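Local coordinates for protein chitooligosaccharide oxidase (PDB 6Y0R) that oxidises the C1 hydroxyl of chitooligosaccharides to the lactone with a bound FAD, passing the electrons to molecular oxygen and releasing hydrogen peroxide, at residues 44-49 against 62-67; 85-90 against 108-113; 146-151 against 227-232. One frame throughout, in Å; residues are numbered along the deposited sequence.

How the contacts relate
Contacts 1 and 2 are neighbours, their centres about 10 Å apart, and share one small mixed sheet of the FAD-binding domain: strand 63-65 of contact 1 lies next to strand 108-111 of contact 2, with Ala-65 N 2.8 Å from Met-109 O. Lys-90 joins them as well, its NZ 2.7 Å from Asp-49 O. Contact 2 touches the adenosine half of FAD directly, whereas the side chain of Asp-49 in contact 1 is about 11 Å from the cofactor. Contact 3 belongs to a different, antiparallel sheet of the FAD-binding domain; its nearest atoms are about 16 Å from contact 2 and about 20 Å from contact 1, with the side chain of Ala-150 about 10 Å from FAD.

Contact 1 of 3, residues 44-49 against 62-67; sequences QSWKED and AAIAVP
Ile-64 pushes its terminal methyl onto the indole of Trp-46: CD1 sits 3.6 Å from the centroid of the six-membered ring and only 14° off the ring normal, a CH-pi contact made squarely over the face. The isoleucine reaches it through an extended end, CD1 lying anti across chi2, and CG1 follows along the same ring at 3.7 Å from Trp-46 CZ3. The indole is swung across to the strand because its CG stands anti to the backbone N (chi1 -175°), which carries the six-membered ring away from helix 44-50 and out past Ile-64. Its far edge ends at the backbone, with CH2 3.9 Å from Ala-63 N, close to the ring plane. One turn further along the helix, Asp-49 meets the other branch of the isoleucine, CB lying 4.1 Å from Ile-64 CG2. Asp-49 and Val-66 approach from opposite directions, and OD2 comes 3.6 Å from the CG2 methyl of Val-66.

The helix therefore lies across strand 63-65 rather than along it, the short axes 78° apart, on the side of the sheet that carries Ile-64. No hydrogen bond links the two segments. Their polar groups look to other partners: Trp-46 NE1 bonds to Glu-60, which should fix the rotation of the indole, and Asp-49 OD1 forms a salt bridge with Arg-114. Cohesion here is thus apolar, methyl against ring, while the buried carboxylate of Asp-49, lying near that of Asp-39, probably depends on the arginine for its charge balance.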
loop_
_atom_site.group_PDB
_atom_site.type_symbol
_atom_site.label_atom_id
_atom_site.label_comp_id
_atom_site.label_asym_id
_atom_site.label_seq_id
_atom_site.Cartn_x
_atom_site.Cartn_y
_atom_site.Cartn_z
ATOM N N GLN A 44 -4.532 -29.071 -1.308
ATOM C CA GLN A 44 -5.132 -28.016 -2.153
ATOM C C GLN A 44 -5.370 -26.775 -1.293
ATOM O O GLN A 44 -5.275 -25.700 -1.815
ATOM C CB GLN A 44 -6.408 -28.511 -2.834
ATOM C CG GLN A 44 -7.548 -28.829 -1.880
ATOM C CD GLN A 44 -8.898 -28.938 -2.556
ATOM O OE1 GLN A 44 -9.822 -29.562 -2.047
ATOM N NE2 GLN A 44 -9.029 -28.337 -3.728
ATOM N N SER A 45 -5.654 -26.963 -0.010
ATOM C CA SER A 45 -5.933 -25.874 0.969
ATOM C C SER A 45 -4.658 -25.046 1.177
ATOM O O SER A 45 -4.725 -23.805 1.159
ATOM C CB SER A 45 -6.427 -26.424 2.272
ATOM O OG SER A 45 -7.812 -26.718 2.177
ATOM N N TRP A 46 -3.533 -25.733 1.329
ATOM C CA TRP A 46 -2.188 -25.117 1.389
ATOM C C TRP A 46 -1.905 -24.302 0.119
ATOM O O TRP A 46 -1.392 -23.188 0.257
ATOM C CB TRP A 46 -1.106 -26.181 1.589
ATOM C CG TRP A 46 0.273 -25.631 1.780
ATOM C CD1 TRP A 46 1.134 -25.153 0.832
ATOM C CD2 TRP A 46 0.962 -25.530 3.036
ATOM N NE1 TRP A 46 2.310 -24.767 1.410
ATOM C CE2 TRP A 46 2.221 -24.949 2.768
ATOM C CE3 TRP A 46 0.630 -25.841 4.363
ATOM C CZ2 TRP A 46 3.168 -24.737 3.774
ATOM C CZ3 TRP A 46 1.562 -25.608 5.352
ATOM C CH2 TRP A 46 2.809 -25.053 5.064
ATOM N N LYS A 47 -2.181 -24.832 -1.065
ATOM C CA LYS A 47 -1.984 -24.106 -2.348
ATOM C C LYS A 47 -2.902 -22.879 -2.383
ATOM O O LYS A 47 -2.447 -21.820 -2.842
ATOM C CB LYS A 47 -2.219 -25.015 -3.549
ATOM C CG LYS A 47 -1.203 -26.142 -3.644
ATOM C CD LYS A 47 -0.914 -26.593 -5.056
ATOM C CE LYS A 47 0.091 -27.725 -5.091
ATOM N NZ LYS A 47 -0.474 -28.920 -5.762
ATOM N N GLU A 48 -4.135 -23.014 -1.918
ATOM C CA GLU A 48 -5.115 -21.894 -1.914
ATOM C C GLU A 48 -4.597 -20.718 -1.048
ATOM O O GLU A 48 -4.684 -19.557 -1.490
ATOM C CB GLU A 48 -6.451 -22.462 -1.440
ATOM C CG GLU A 48 -7.550 -21.444 -1.355
ATOM C CD GLU A 48 -8.901 -22.025 -1.010
ATOM O OE1 GLU A 48 -9.719 -22.129 -1.919
ATOM O OE2 GLU A 48 -9.116 -22.379 0.162
ATOM N N ASP A 49 -4.076 -20.988 0.145
ATOM C CA ASP A 49 -3.617 -19.929 1.089
ATOM C C ASP A 49 -2.127 -19.623 0.906
ATOM O O ASP A 49 -1.685 -18.556 1.374
ATOM C CB ASP A 49 -3.901 -20.355 2.529
ATOM C CG ASP A 49 -5.383 -20.592 2.764
ATOM O OD1 ASP A 49 -6.195 -19.826 2.193
ATOM O OD2 ASP A 49 -5.717 -21.522 3.550
ATOM N N ALA A 62 6.457 -22.847 7.290
ATOM C CA ALA A 62 6.510 -24.036 8.175
ATOM C C ALA A 62 5.104 -24.572 8.446
ATOM O O ALA A 62 4.952 -25.802 8.576
ATOM C CB ALA A 62 7.242 -23.694 9.447
ATOM N N ALA A 63 4.098 -23.700 8.528
ATOM C CA ALA A 63 2.716 -24.013 8.909
ATOM C C ALA A 63 1.852 -22.859 8.435
ATOM O O ALA A 63 2.356 -21.697 8.401
ATOM C CB ALA A 63 2.600 -24.217 10.401
ATOM N N ILE A 64 0.608 -23.163 8.099
ATOM C CA ILE A 64 -0.379 -22.109 7.772
ATOM C C ILE A 64 -1.551 -22.278 8.722
ATOM O O ILE A 64 -2.289 -23.295 8.575
ATOM C CB ILE A 64 -0.797 -22.171 6.295
ATOM C CG1 ILE A 64 0.386 -22.097 5.341
ATOM C CG2 ILE A 64 -1.822 -21.090 6.030
ATOM C CD1 ILE A 64 0.024 -22.153 3.862
ATOM N N ALA A 65 -1.722 -21.352 9.652
ATOM C CA ALA A 65 -2.899 -21.289 10.542
ATOM C C ALA A 65 -4.007 -20.519 9.805
ATOM O O ALA A 65 -3.693 -19.507 9.120
ATOM C CB ALA A 65 -2.576 -20.643 11.860
ATOM N N VAL A 66 -5.257 -20.990 9.911
ATOM C CA VAL A 66 -6.412 -20.388 9.200
ATOM C C VAL A 66 -7.504 -20.085 10.208
ATOM O O VAL A 66 -8.595 -20.668 10.205
ATOM C CB VAL A 66 -6.885 -21.234 8.014
ATOM C CG1 VAL A 66 -7.880 -20.432 7.197
ATOM C CG2 VAL A 66 -5.755 -21.693 7.115
ATOM N N PRO A 67 -7.266 -19.115 11.103
ATOM C CA PRO A 67 -8.212 -18.814 12.173
ATOM C C PRO A 67 -9.489 -18.126 11.688
ATOM O O PRO A 67 -9.465 -17.329 10.758
ATOM C CB PRO A 67 -7.447 -17.869 13.099
ATOM C CG PRO A 67 -6.478 -17.159 12.129
ATOM C CD PRO A 67 -6.084 -18.224 11.135
#

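Contact 2 of 3, residues 85-90 against 108-113; sequences VAISAK and LMIELD. With FAD (flavin-adenine dinucleotide), chain B.
Lys-90 NZ is held by three oxygens. Glu-111 OE1 takes the salt bridge at 2.8 Å, using its syn lone pair; a water accepts at 3.1 Å from NZ; and the backbone carbonyl of Asp-49 is the third partner. The same water donates to Glu-111 OE2, closing a small ring between ammonium and carboxylate. OE2 also receives Asp-113 N on its anti lone pair, so both oxygens of the carboxylate are engaged and its rotation should be restrained. The lysine chain bends at its last two torsions, which turns NZ toward the glutamate, while CD passes 3.8 Å from Met-109 SD.

Beneath these side chains, strands 87-90 and 108-111 run side by side in parallel register, Ile-87 opposite Leu-108 and Lys-90 opposite Glu-111, at the edge of the four-stranded mixed sheet in the PCMH-type FAD-binding domain. Five backbone hydrogen bonds form the ladder, from Leu-108 N to Ala-86 O through to Leu-112 N to Lys-90 O. On the face opposite Lys-90 the packing is aliphatic: Ile-87 CG2 meets the end of Ile-110 at CD1, 3.7 Å away, and helix 70-83 lies against Ile-110.

The cofactor sits at the C-terminal end of the first strand. FAD O2B of the adenosine ribose donates a 2.6 Å bond to Ala-89 O, Ala-89 CB packs 3.8 Å from the adenine carbon C5A, and Leu-112 CD1 approaches the amino nitrogen N6A. Lys-90 CG passes 3.5 Å from the phosphate oxygen O2A.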
loop_
_atom_site.group_PDB
_atom_site.type_symbol
_atom_site.label_atom_id
_atom_site.label_comp_id
_atom_site.label_asym_id
_atom_site.label_seq_id
_atom_site.Cartn_x
_atom_site.Cartn_y
_atom_site.Cartn_z
ATOM N N VAL A 85 9.411 -19.865 16.465
ATOM C CA VAL A 85 9.294 -19.737 14.978
ATOM C C VAL A 85 8.824 -18.308 14.654
ATOM O O VAL A 85 7.940 -17.780 15.334
ATOM C CB VAL A 85 8.414 -20.802 14.305
ATOM C CG1 VAL A 85 8.773 -22.206 14.789
ATOM C CG2 VAL A 85 6.937 -20.530 14.490
ATOM N N ALA A 86 9.430 -17.720 13.633
ATOM C CA ALA A 86 9.021 -16.404 13.093
ATOM C C ALA A 86 7.559 -16.525 12.665
ATOM O O ALA A 86 7.176 -17.561 12.130
ATOM C CB ALA A 86 9.923 -15.970 11.961
ATOM N N ILE A 87 6.821 -15.455 12.882
ATOM C CA ILE A 87 5.358 -15.390 12.651
ATOM C C ILE A 87 5.122 -14.233 11.682
ATOM O O ILE A 87 5.617 -13.149 11.966
ATOM C CB ILE A 87 4.573 -15.181 13.946
ATOM C CG1 ILE A 87 4.941 -16.249 14.997
ATOM C CG2 ILE A 87 3.071 -15.148 13.645
ATOM C CD1 ILE A 87 4.433 -15.942 16.341
ATOM N N SER A 88 4.292 -14.484 10.680
ATOM C CA SER A 88 3.874 -13.479 9.671
ATOM C C SER A 88 2.370 -13.603 9.486
ATOM O O SER A 88 1.883 -14.749 9.286
ATOM C CB SER A 88 4.587 -13.698 8.379
ATOM O OG SER A 88 5.987 -13.468 8.518
ATOM N N ALA A 89 1.677 -12.486 9.558
ATOM C CA ALA A 89 0.236 -12.433 9.250
ATOM C C ALA A 89 0.084 -12.114 7.758
ATOM O O ALA A 89 0.804 -11.227 7.254
ATOM C CB ALA A 89 -0.481 -11.429 10.082
ATOM N N LYS A 90 -0.879 -12.768 7.111
ATOM C CA LYS A 90 -1.228 -12.506 5.688
ATOM C C LYS A 90 -2.723 -12.158 5.673
ATOM O O LYS A 90 -3.547 -13.033 6.040
ATOM C CB LYS A 90 -0.824 -13.651 4.765
ATOM C CG LYS A 90 -1.042 -13.395 3.281
ATOM C CD LYS A 90 -0.197 -14.241 2.376
ATOM C CE LYS A 90 -0.921 -14.805 1.172
ATOM N NZ LYS A 90 -1.958 -15.821 1.460
ATOM N N LEU A 108 5.697 -19.436 10.613
ATOM C CA LEU A 108 4.275 -19.705 10.909
ATOM C C LEU A 108 3.517 -18.584 10.213
ATOM O O LEU A 108 3.670 -17.434 10.656
ATOM C CB LEU A 108 4.004 -19.728 12.408
ATOM C CG LEU A 108 2.521 -19.697 12.813
ATOM C CD1 LEU A 108 1.746 -20.800 12.134
ATOM C CD2 LEU A 108 2.372 -19.777 14.324
ATOM N N MET A 109 2.779 -18.920 9.164
ATOM C CA MET A 109 1.934 -17.907 8.490
ATOM C C MET A 109 0.487 -17.976 9.018
ATOM O O MET A 109 -0.123 -19.090 9.094
ATOM C CB MET A 109 1.980 -18.027 6.969
ATOM C CG MET A 109 1.261 -16.858 6.257
ATOM S SD MET A 109 1.505 -16.934 4.494
ATOM C CE MET A 109 0.404 -18.308 4.112
ATOM N N ILE A 110 -0.021 -16.847 9.443
ATOM C CA ILE A 110 -1.407 -16.738 9.972
ATOM C C ILE A 110 -2.220 -16.087 8.858
ATOM O O ILE A 110 -2.083 -14.845 8.643
ATOM C CB ILE A 110 -1.458 -16.033 11.326
ATOM C CG1 ILE A 110 -0.544 -16.750 12.350
ATOM C CG2 ILE A 110 -2.894 -15.947 11.814
ATOM C CD1 ILE A 110 -0.515 -16.135 13.704
ATOM N N GLU A 111 -2.973 -16.935 8.151
ATOM C CA GLU A 111 -3.881 -16.522 7.051
ATOM C C GLU A 111 -5.113 -15.880 7.684
ATOM O O GLU A 111 -5.796 -16.534 8.490
ATOM C CB GLU A 111 -4.236 -17.728 6.186
ATOM C CG GLU A 111 -5.284 -17.412 5.141
ATOM C CD GLU A 111 -4.761 -16.434 4.090
ATOM O OE1 GLU A 111 -3.672 -16.710 3.493
ATOM O OE2 GLU A 111 -5.386 -15.362 3.950
ATOM N N LEU A 112 -5.436 -14.634 7.360
ATOM C CA LEU A 112 -6.567 -13.906 8.010
ATOM C C LEU A 112 -7.776 -13.733 7.066
ATOM O O LEU A 112 -8.739 -13.116 7.506
ATOM C CB LEU A 112 -6.113 -12.539 8.536
ATOM C CG LEU A 112 -5.012 -12.591 9.592
ATOM C CD1 LEU A 112 -4.439 -11.221 9.876
ATOM C CD2 LEU A 112 -5.542 -13.243 10.871
ATOM N N ASP A 113 -7.713 -14.187 5.830
ATOM C CA ASP A 113 -8.759 -13.823 4.832
ATOM C C ASP A 113 -10.085 -14.571 5.092
ATOM O O ASP A 113 -11.050 -14.220 4.382
ATOM C CB ASP A 113 -8.319 -13.946 3.375
ATOM C CG ASP A 113 -8.100 -15.329 2.793
ATOM O OD1 ASP A 113 -8.421 -16.334 3.496
ATOM O OD2 ASP A 113 -7.569 -15.410 1.648
HETATM P PA FAD B . -0.209 -8.996 2.718
HETATM O O1A FAD B . 0.796 -9.575 1.808
HETATM O O2A FAD B . -1.226 -9.861 3.347
HETATM O O5B FAD B . 0.503 -8.181 3.887
HETATM C C5B FAD B . 1.350 -7.061 3.628
HETATM C C4B FAD B . 2.237 -6.812 4.833
HETATM O O4B FAD B . 1.414 -6.453 5.972
HETATM C C3B FAD B . 3.087 -7.994 5.343
HETATM O O3B FAD B . 4.259 -7.523 6.023
HETATM C C2B FAD B . 2.152 -8.656 6.345
HETATM O O2B FAD B . 2.801 -9.514 7.288
HETATM C C1B FAD B . 1.522 -7.448 6.984
HETATM N N9A FAD B . 0.200 -7.677 7.545
HETATM C C8A FAD B . -0.941 -7.954 6.838
HETATM N N7A FAD B . -1.997 -8.117 7.624
HETATM C C5A FAD B . -1.503 -7.944 8.912
HETATM C C6A FAD B . -2.118 -8.000 10.177
HETATM N N6A FAD B . -3.428 -8.219 10.312
HETATM N N1A FAD B . -1.344 -7.815 11.284
HETATM C C2A FAD B . -0.025 -7.617 11.088
HETATM N N3A FAD B . 0.658 -7.519 9.944
HETATM C C4A FAD B . -0.142 -7.698 8.876
HETATM N N1 FAD B . -1.257 0.383 -2.475
HETATM C C2 FAD B . -1.723 1.635 -2.352
HETATM O O2 FAD B . -1.337 2.385 -1.383
HETATM N N3 FAD B . -2.645 2.101 -3.245
HETATM C C4 FAD B . -3.135 1.352 -4.303
HETATM O O4 FAD B . -3.985 1.831 -5.073
HETATM C C4X FAD B . -2.668 0.024 -4.448
HETATM N N5 FAD B . -3.162 -0.745 -5.421
HETATM C C5X FAD B . -2.785 -2.069 -5.447
HETATM C C6 FAD B . -3.352 -2.931 -6.424
HETATM C C7 FAD B . -2.982 -4.263 -6.497
HETATM C C7M FAD B . -3.569 -5.172 -7.559
HETATM C C8 FAD B . -2.047 -4.804 -5.521
HETATM C C8M FAD B . -1.682 -6.274 -5.454
HETATM C C9 FAD B . -1.464 -3.922 -4.588
HETATM C C9A FAD B . -1.814 -2.565 -4.542
HETATM N N10 FAD B . -1.256 -1.711 -3.575
HETATM C C10 FAD B . -1.691 -0.385 -3.470
HETATM C "C1'" FAD B . -0.228 -2.171 -2.636
HETATM C "C2'" FAD B . -0.850 -2.649 -1.322
HETATM O "O2'" FAD B . -1.244 -1.537 -0.516
HETATM C "C3'" FAD B . 0.179 -3.479 -0.600
HETATM O "O3'" FAD B . 0.483 -4.589 -1.476
HETATM C "C4'" FAD B . -0.371 -3.947 0.749
HETATM O "O4'" FAD B . 0.684 -4.173 1.701
HETATM C "C5'" FAD B . -1.167 -5.205 0.549
HETATM O "O5'" FAD B . -1.866 -5.572 1.754
HETATM P P FAD B . -2.358 -7.073 1.881
HETATM O O1P FAD B . -3.060 -7.226 3.179
HETATM O O2P FAD B . -3.065 -7.530 0.658
HETATM O O3P FAD B . -0.939 -7.855 1.844
HETATM O O HOH W 1 -4.378 -13.912 1.876
#

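Contact 3 of 3, residues 146-151 against 227-232; sequences KRALAH and FAAPEK
This is a short antiparallel pairing with aromatic packing, where strand 147-148, just after helix 134-145, meets the C-terminal end of strand 218-228. Ala-148 and Phe-227 form the hydrogen-bonded pair: Ala-148 N gives to Phe-227 O at 2.9 Å, and Phe-227 N returns to Ala-148 O at 3.0 Å. Ala-229 N bonds Lys-146 O, carrying the pairing one step beyond the strand.

The Phe-227 side chain folds back over its partner. With chi1 at 53°, CG lies between the backbone N and the carbonyl carbon, and the ring is set over Ala-148 O, which is 3.6 Å above one face and offset toward the rim. CE1 rests against the Ala-148 methyl at 3.6 Å from CB, while Ala-150 N comes to the ring edge near its plane. His-175 stacks with the same ring.

The pairing adds a two-residue strand to the branched antiparallel sheet of the PCMH-type FAD-binding domain, and strand 218-228 is the common partner that also binds strands 125-128 and 182-188. Arg-147 bends at chi2 and chi3 to lay its guanidinium flat over the peptide joining Phe-227 and Ala-228; Ala-228 N sits 3.4 Å from the guanidinium plane, over its centre. The NE hydrogen bond of that arginine goes to Thr-226.

At the exposed end the fully extended Lys-146 reaches across to Glu-231 in the loop after strand 218-228, its NZ making a 2.7 Å salt bridge to Glu-231 OE1, met 36° out of the carboxylate plane. Further in, Ala-229 CB touches Ala-148 CB, and Trp-312 of helix 312-320 packs on both alanines.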
loop_
_atom_site.group_PDB
_atom_site.type_symbol
_atom_site.label_atom_id
_atom_site.label_comp_id
_atom_site.label_asym_id
_atom_site.label_seq_id
_atom_site.Cartn_x
_atom_site.Cartn_y
_atom_site.Cartn_z
ATOM N N LYS A 146 -23.788 4.341 3.197
ATOM C CA LYS A 146 -23.255 5.330 2.240
ATOM C C LYS A 146 -22.052 6.052 2.885
ATOM O O LYS A 146 -21.983 7.297 2.920
ATOM C CB LYS A 146 -24.380 6.280 1.854
ATOM C CG LYS A 146 -24.130 7.007 0.570
ATOM C CD LYS A 146 -25.288 7.891 0.138
ATOM C CE LYS A 146 -25.060 8.450 -1.244
ATOM N NZ LYS A 146 -26.045 9.523 -1.551
ATOM N N ARG A 147 -21.172 5.235 3.459
ATOM C CA ARG A 147 -19.934 5.696 4.103
ATOM C C ARG A 147 -18.749 5.139 3.294
ATOM O O ARG A 147 -18.935 4.264 2.438
ATOM C CB ARG A 147 -19.871 5.277 5.571
ATOM C CG ARG A 147 -21.097 5.694 6.390
ATOM C CD ARG A 147 -21.231 7.179 6.438
ATOM N NE ARG A 147 -20.197 7.865 7.203
ATOM C CZ ARG A 147 -20.254 9.137 7.533
ATOM N NH1 ARG A 147 -21.296 9.877 7.161
ATOM N NH2 ARG A 147 -19.287 9.687 8.236
ATOM N N ALA A 148 -17.565 5.660 3.582
ATOM C CA ALA A 148 -16.341 5.320 2.824
ATOM C C ALA A 148 -15.117 5.541 3.710
ATOM O O ALA A 148 -15.203 6.259 4.713
ATOM C CB ALA A 148 -16.270 6.155 1.566
ATOM N N LEU A 149 -14.043 4.870 3.301
ATOM C CA LEU A 149 -12.665 5.120 3.788
ATOM C C LEU A 149 -11.783 5.500 2.618
ATOM O O LEU A 149 -12.160 5.307 1.438
ATOM C CB LEU A 149 -12.131 3.866 4.470
ATOM C CG LEU A 149 -12.850 3.488 5.760
ATOM C CD1 LEU A 149 -12.272 2.182 6.256
ATOM C CD2 LEU A 149 -12.739 4.598 6.791
ATOM N N ALA A 150 -10.648 6.110 2.966
ATOM C CA ALA A 150 -9.672 6.563 1.964
ATOM C C ALA A 150 -8.701 5.416 1.737
ATOM O O ALA A 150 -7.828 5.245 2.493
ATOM C CB ALA A 150 -8.969 7.807 2.422
ATOM N N HIS A 151 -8.925 4.627 0.717
ATOM C CA HIS A 151 -8.088 3.456 0.398
ATOM C C HIS A 151 -7.806 3.478 -1.093
ATOM O O HIS A 151 -8.301 4.386 -1.819
ATOM C CB HIS A 151 -8.747 2.163 0.842
ATOM C CG HIS A 151 -10.123 1.987 0.278
ATOM N ND1 HIS A 151 -10.358 1.758 -1.073
ATOM C CD2 HIS A 151 -11.323 2.071 0.884
ATOM C CE1 HIS A 151 -11.666 1.645 -1.251
ATOM N NE2 HIS A 151 -12.293 1.848 -0.084
ATOM N N PHE A 227 -16.003 8.614 6.419
ATOM C CA PHE A 227 -16.562 9.870 5.870
ATOM C C PHE A 227 -17.762 9.506 4.988
ATOM O O PHE A 227 -17.951 8.319 4.618
ATOM C CB PHE A 227 -15.540 10.728 5.125
ATOM C CG PHE A 227 -14.783 10.016 4.039
ATOM C CD1 PHE A 227 -15.269 9.955 2.739
ATOM C CD2 PHE A 227 -13.558 9.436 4.325
ATOM C CE1 PHE A 227 -14.555 9.301 1.739
ATOM C CE2 PHE A 227 -12.861 8.765 3.328
ATOM C CZ PHE A 227 -13.356 8.704 2.045
ATOM N N ALA A 228 -18.624 10.470 4.760
ATOM C CA ALA A 228 -19.776 10.268 3.853
ATOM C C ALA A 228 -19.234 9.958 2.445
ATOM O O ALA A 228 -18.448 10.743 1.916
ATOM C CB ALA A 228 -20.643 11.509 3.877
ATOM N N ALA A 229 -19.691 8.878 1.837
ATOM C CA ALA A 229 -19.310 8.447 0.471
ATOM C C ALA A 229 -19.875 9.467 -0.492
ATOM O O ALA A 229 -21.092 9.728 -0.480
ATOM C CB ALA A 229 -19.820 7.066 0.217
ATOM N N PRO A 230 -19.031 10.095 -1.339
ATOM C CA PRO A 230 -19.507 11.114 -2.255
ATOM C C PRO A 230 -20.633 10.617 -3.174
ATOM O O PRO A 230 -20.549 9.516 -3.750
ATOM C CB PRO A 230 -18.296 11.477 -3.108
ATOM C CG PRO A 230 -17.095 11.062 -2.265
ATOM C CD PRO A 230 -17.560 9.960 -1.353
ATOM N N GLU A 231 -21.676 11.435 -3.281
ATOM C CA GLU A 231 -22.756 11.238 -4.281
ATOM C C GLU A 231 -22.227 11.547 -5.689
ATOM O O GLU A 231 -22.634 10.918 -6.652
ATOM C CB GLU A 231 -23.929 12.144 -3.892
ATOM C CG GLU A 231 -25.062 12.136 -4.889
ATOM C CD GLU A 231 -25.825 10.825 -5.052
ATOM O OE1 GLU A 231 -25.647 9.909 -4.211
ATOM O OE2 GLU A 231 -26.575 10.717 -6.046
ATOM N N LYS A 232 -21.367 12.543 -5.801
ATOM C CA LYS A 232 -20.809 13.027 -7.070
ATOM C C LYS A 232 -19.288 13.088 -6.927
ATOM O O LYS A 232 -18.767 13.922 -6.149
ATOM C CB LYS A 232 -21.397 14.382 -7.439
ATOM C CG LYS A 232 -22.884 14.360 -7.816
ATOM C CD LYS A 232 -23.448 15.718 -8.069
ATOM C CE LYS A 232 -24.925 15.706 -8.430
ATOM N NZ LYS A 232 -25.809 15.373 -7.279
#